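Local coordinates for Endonuclease/exonuclease/phosphatase domain-containing protein (Enterococcus faecalis, PDB 3L1W), which is of unknown function but belongs to the endonuclease/exonuclease/phosphatase family and may act as a 3'-5' RNA exonuclease, at residues A[1-11]-A[37-48]. Sequence-based numbering, arbitrary orientation.
Sequences MKIATYNVRVD and SLCCIQEVRPNQ. With SO4 (sulfate ion), chain G.
Strands 2-7 and 38-44 are the two parallel strands of a beta-alpha-beta unit in the DNase I-like fold, joined through helix 20-34. Backbone bonds zip them together, among them Tyr6 N to Cys40 O (2.8 Å). On the face with Tyr6 and Ile41, Ile41 CD1 packs on Tyr6 CB. Just past the strand, Val8 CG1 sits above the rim of the Tyr6 ring and also meets Ile41 CD1. That face packs on helix 20-34. On the other face, Gln42 bends at chi2 (79°), which turns its amide back to strand 2-7. Its NE2 donates to Thr5 OG1 (3.0 Å), and a water joins that hydroxyl to Gln42 OE1. Asn130 binds the same NE2.

The C-terminal ends of the strands meet in a polar cluster of Asn7 and Glu43, a pair consistent with the family's active-site Asn and Glu. Asn7 ND2 donates in its own amide plane to Glu43 OE2 (3.0 Å), but reaches that oxygen from above the carboxylate plane. The same ND2 also binds Asp166. Asn7 OD1 takes Arg9 N in an Asx turn, so both ends of the amide are held. Glu43 OE1 uses its anti lone pair for Val10 N (2.9 Å). A water links this oxygen to Arg9 NH1, while Arg9 NE forms a salt bridge with Asp15.

Beyond the strands, the start of helix 46-55 holds the loop at 9-11. Asn47 ND2 binds Asp11 OD2 (2.9 Å). Gln48 NE2 donates to Arg9 O. Gln48 OE1 is gripped from opposite faces of its amide plane, by Asp11 N at 3.0 Å and Arg45 N at 2.8 Å.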
loop_
_atom_site.group_PDB
_atom_site.type_symbol
_atom_site.label_atom_id
_atom_site.label_comp_id
_atom_site.label_asym_id
_atom_site.label_seq_id
_atom_site.Cartn_x
_atom_site.Cartn_y
_atom_site.Cartn_z
HETATM N N MSE A 1 -1.714 15.725 0.792
HETATM C CA MSE A 1 -0.923 15.225 1.908
HETATM C C MSE A 1 -1.495 13.892 2.365
HETATM O O MSE A 1 -2.711 13.753 2.511
HETATM C CB MSE A 1 -0.936 16.222 3.074
HETATM C CG MSE A 1 -0.187 15.736 4.305
HETATM SE SE MSE A 1 -0.032 17.072 5.723
HETATM C CE MSE A 1 -1.919 17.384 6.044
ATOM N N LYS A 2 -0.619 12.916 2.586
ATOM C CA LYS A 2 -1.025 11.648 3.167
ATOM C C LYS A 2 -0.762 11.608 4.672
ATOM O O LYS A 2 0.318 11.974 5.144
ATOM C CB LYS A 2 -0.349 10.467 2.454
ATOM C CG LYS A 2 -0.791 10.345 1.000
ATOM C CD LYS A 2 -0.519 8.967 0.409
ATOM C CE LYS A 2 -1.565 7.945 0.851
ATOM N NZ LYS A 2 -1.575 6.728 -0.027
ATOM N N ILE A 3 -1.777 11.182 5.408
ATOM C CA ILE A 3 -1.731 11.139 6.858
ATOM C C ILE A 3 -2.298 9.804 7.301
ATOM O O ILE A 3 -3.067 9.174 6.574
ATOM C CB ILE A 3 -2.590 12.262 7.469
ATOM C CG1 ILE A 3 -4.065 12.085 7.059
ATOM C CG2 ILE A 3 -2.062 13.640 7.024
ATOM C CD1 ILE A 3 -5.018 13.136 7.611
ATOM N N ALA A 4 -1.943 9.366 8.501
ATOM C CA ALA A 4 -2.441 8.069 8.968
ATOM C C ALA A 4 -2.533 8.031 10.482
ATOM O O ALA A 4 -1.937 8.855 11.180
ATOM C CB ALA A 4 -1.522 6.953 8.486
ATOM N N THR A 5 -3.288 7.062 10.981
ATOM C CA THR A 5 -3.297 6.759 12.401
ATOM C C THR A 5 -3.124 5.246 12.543
ATOM O O THR A 5 -3.626 4.472 11.731
ATOM C CB THR A 5 -4.580 7.274 13.099
ATOM O OG1 THR A 5 -4.569 6.893 14.482
ATOM C CG2 THR A 5 -5.839 6.714 12.432
ATOM N N TYR A 6 -2.392 4.824 13.567
ATOM C CA TYR A 6 -2.079 3.404 13.716
ATOM C C TYR A 6 -1.895 3.089 15.191
ATOM O O TYR A 6 -0.965 3.594 15.839
ATOM C CB TYR A 6 -0.794 3.100 12.938
ATOM C CG TYR A 6 -0.448 1.637 12.708
ATOM C CD1 TYR A 6 -1.395 0.623 12.865
ATOM C CD2 TYR A 6 0.836 1.276 12.301
ATOM C CE1 TYR A 6 -1.064 -0.707 12.623
ATOM C CE2 TYR A 6 1.170 -0.040 12.058
ATOM C CZ TYR A 6 0.226 -1.030 12.222
ATOM O OH TYR A 6 0.595 -2.343 11.980
ATOM N N ASN A 7 -2.807 2.287 15.729
ATOM C CA ASN A 7 -2.655 1.751 17.064
ATOM C C ASN A 7 -1.800 0.506 16.918
ATOM O O ASN A 7 -2.239 -0.483 16.311
ATOM C CB ASN A 7 -4.032 1.417 17.653
ATOM C CG ASN A 7 -3.949 0.835 19.054
ATOM O OD1 ASN A 7 -3.033 0.085 19.377
ATOM N ND2 ASN A 7 -4.918 1.174 19.894
ATOM N N VAL A 8 -0.577 0.564 17.458
ATOM C CA VAL A 8 0.414 -0.476 17.182
ATOM C C VAL A 8 0.442 -1.606 18.191
ATOM O O VAL A 8 1.291 -2.496 18.079
ATOM C CB VAL A 8 1.842 0.109 16.999
ATOM C CG1 VAL A 8 1.868 1.087 15.822
ATOM C CG2 VAL A 8 2.347 0.758 18.296
ATOM N N ARG A 9 -0.499 -1.572 19.144
ATOM C CA ARG A 9 -0.632 -2.569 20.223
ATOM C C ARG A 9 0.478 -2.492 21.276
ATOM O O ARG A 9 1.665 -2.705 20.987
ATOM C CB ARG A 9 -0.780 -3.993 19.661
ATOM C CG ARG A 9 -0.739 -5.110 20.716
ATOM C CD ARG A 9 -1.958 -5.135 21.630
ATOM N NE ARG A 9 -1.973 -6.387 22.396
ATOM C CZ ARG A 9 -2.882 -6.707 23.307
ATOM N NH1 ARG A 9 -3.869 -5.868 23.587
ATOM N NH2 ARG A 9 -2.803 -7.880 23.942
ATOM N N VAL A 10 0.078 -2.192 22.503
ATOM C CA VAL A 10 1.026 -1.998 23.591
ATOM C C VAL A 10 1.854 -3.273 23.779
ATOM O O VAL A 10 1.353 -4.381 23.598
ATOM C CB VAL A 10 0.290 -1.616 24.903
ATOM C CG1 VAL A 10 -0.487 -2.804 25.456
ATOM C CG2 VAL A 10 1.267 -1.082 25.941
ATOM N N ASP A 11 3.130 -3.108 24.113
ATOM C CA ASP A 11 3.984 -4.245 24.428
ATOM C C ASP A 11 3.443 -4.918 25.684
ATOM O O ASP A 11 3.367 -4.295 26.746
ATOM C CB ASP A 11 5.415 -3.754 24.655
ATOM C CG ASP A 11 6.419 -4.888 24.800
ATOM O OD1 ASP A 11 6.082 -6.049 24.487
ATOM O OD2 ASP A 11 7.563 -4.601 25.218
ATOM N N SER A 37 3.148 11.760 5.280
ATOM C CA SER A 37 3.674 12.991 5.874
ATOM C C SER A 37 3.729 12.883 7.385
ATOM O O SER A 37 4.686 13.354 8.017
ATOM C CB SER A 37 2.813 14.208 5.514
ATOM O OG SER A 37 3.063 14.662 4.200
ATOM N N LEU A 38 2.697 12.281 7.973
ATOM C CA LEU A 38 2.651 12.139 9.421
ATOM C C LEU A 38 1.739 10.986 9.803
ATOM O O LEU A 38 0.847 10.615 9.035
ATOM C CB LEU A 38 2.169 13.434 10.085
ATOM C CG LEU A 38 0.755 13.879 9.730
ATOM C CD1 LEU A 38 -0.229 13.320 10.756
ATOM C CD2 LEU A 38 0.668 15.400 9.704
ATOM N N CYS A 39 1.976 10.423 10.988
ATOM C CA CYS A 39 1.184 9.302 11.476
ATOM C C CYS A 39 0.983 9.457 12.971
ATOM O O CYS A 39 1.953 9.591 13.718
ATOM C CB CYS A 39 1.905 7.971 11.190
ATOM S SG CYS A 39 0.899 6.478 11.542
ATOM N N CYS A 40 -0.271 9.429 13.418
ATOM C CA CYS A 40 -0.544 9.343 14.849
ATOM C C CYS A 40 -0.422 7.887 15.276
ATOM O O CYS A 40 -0.932 6.991 14.605
ATOM C CB CYS A 40 -1.947 9.866 15.169
ATOM S SG CYS A 40 -2.076 11.672 15.060
ATOM N N ILE A 41 0.265 7.659 16.392
ATOM C CA ILE A 41 0.507 6.323 16.905
ATOM C C ILE A 41 -0.105 6.209 18.287
ATOM O O ILE A 41 0.072 7.106 19.113
ATOM C CB ILE A 41 2.023 6.072 17.049
ATOM C CG1 ILE A 41 2.709 6.077 15.677
ATOM C CG2 ILE A 41 2.301 4.728 17.753
ATOM C CD1 ILE A 41 2.279 4.910 14.782
ATOM N N GLN A 42 -0.822 5.116 18.551
ATOM C CA GLN A 42 -1.289 4.825 19.905
ATOM C C GLN A 42 -0.638 3.562 20.468
ATOM O O GLN A 42 -0.209 2.686 19.712
ATOM C CB GLN A 42 -2.815 4.671 19.968
ATOM C CG GLN A 42 -3.600 5.861 19.433
ATOM C CD GLN A 42 -3.648 5.850 17.916
ATOM O OE1 GLN A 42 -3.810 4.794 17.303
ATOM N NE2 GLN A 42 -3.517 7.020 17.305
ATOM N N GLU A 43 -0.583 3.496 21.796
ATOM C CA GLU A 43 -0.152 2.315 22.564
ATOM C C GLU A 43 1.339 2.014 22.456
ATOM O O GLU A 43 1.733 0.926 22.050
ATOM C CB GLU A 43 -0.985 1.079 22.207
ATOM C CG GLU A 43 -2.467 1.238 22.540
ATOM C CD GLU A 43 -3.217 -0.081 22.643
ATOM O OE1 GLU A 43 -2.576 -1.124 22.857
ATOM O OE2 GLU A 43 -4.466 -0.072 22.541
ATOM N N VAL A 44 2.166 2.984 22.823
ATOM C CA VAL A 44 3.605 2.774 22.819
ATOM C C VAL A 44 4.224 3.059 24.186
ATOM O O VAL A 44 4.207 4.193 24.675
ATOM C CB VAL A 44 4.306 3.600 21.713
ATOM C CG1 VAL A 44 4.001 2.991 20.350
ATOM C CG2 VAL A 44 3.877 5.079 21.758
ATOM N N ARG A 45 4.758 2.011 24.797
ATOM C CA ARG A 45 5.573 2.157 25.989
ATOM C C ARG A 45 6.937 2.704 25.568
ATOM O O ARG A 45 7.234 2.790 24.368
ATOM C CB ARG A 45 5.685 0.808 26.701
ATOM C CG ARG A 45 4.342 0.343 27.278
ATOM C CD ARG A 45 4.452 -0.975 28.042
ATOM N NE ARG A 45 5.489 -0.907 29.061
ATOM C CZ ARG A 45 5.392 -0.195 30.183
ATOM N NH1 ARG A 45 6.394 -0.188 31.053
ATOM N NH2 ARG A 45 4.297 0.510 30.436
ATOM N N PRO A 46 7.767 3.107 26.540
ATOM C CA PRO A 46 9.019 3.777 26.166
ATOM C C PRO A 46 9.903 2.972 25.222
ATOM O O PRO A 46 10.522 3.554 24.323
ATOM C CB PRO A 46 9.711 3.988 27.514
ATOM C CG PRO A 46 8.565 4.161 28.469
ATOM C CD PRO A 46 7.507 3.191 27.993
ATOM N N ASN A 47 9.969 1.658 25.410
ATOM C CA ASN A 47 10.770 0.840 24.510
ATOM C C ASN A 47 10.258 0.879 23.072
ATOM O O ASN A 47 11.038 0.868 22.123
ATOM C CB ASN A 47 10.879 -0.601 25.020
ATOM C CG ASN A 47 9.552 -1.331 25.011
ATOM O OD1 ASN A 47 8.531 -0.799 25.450
ATOM N ND2 ASN A 47 9.559 -2.552 24.503
ATOM N N GLN A 48 8.940 0.937 22.913
ATOM C CA GLN A 48 8.332 1.016 21.588
ATOM C C GLN A 48 8.614 2.375 20.945
ATOM O O GLN A 48 8.865 2.466 19.747
ATOM C CB GLN A 48 6.826 0.774 21.689
ATOM C CG GLN A 48 6.500 -0.599 22.261
ATOM C CD GLN A 48 5.007 -0.807 22.455
ATOM O OE1 GLN A 48 4.468 -0.514 23.522
ATOM N NE2 GLN A 48 4.333 -1.315 21.423
HETATM S S SO4 G . 2.770 12.652 1.184
HETATM O O1 SO4 G . 3.318 11.399 1.709
HETATM O O2 SO4 G . 3.880 13.459 0.690
HETATM O O3 SO4 G . 1.848 12.362 0.091
HETATM O O4 SO4 G . 2.083 13.380 2.248
HETATM O O HOH W 1 -5.503 4.374 15.211
HETATM O O HOH W 2 -4.167 -3.084 23.591
HETATM O O HOH W 3 7.479 -2.327 27.572
#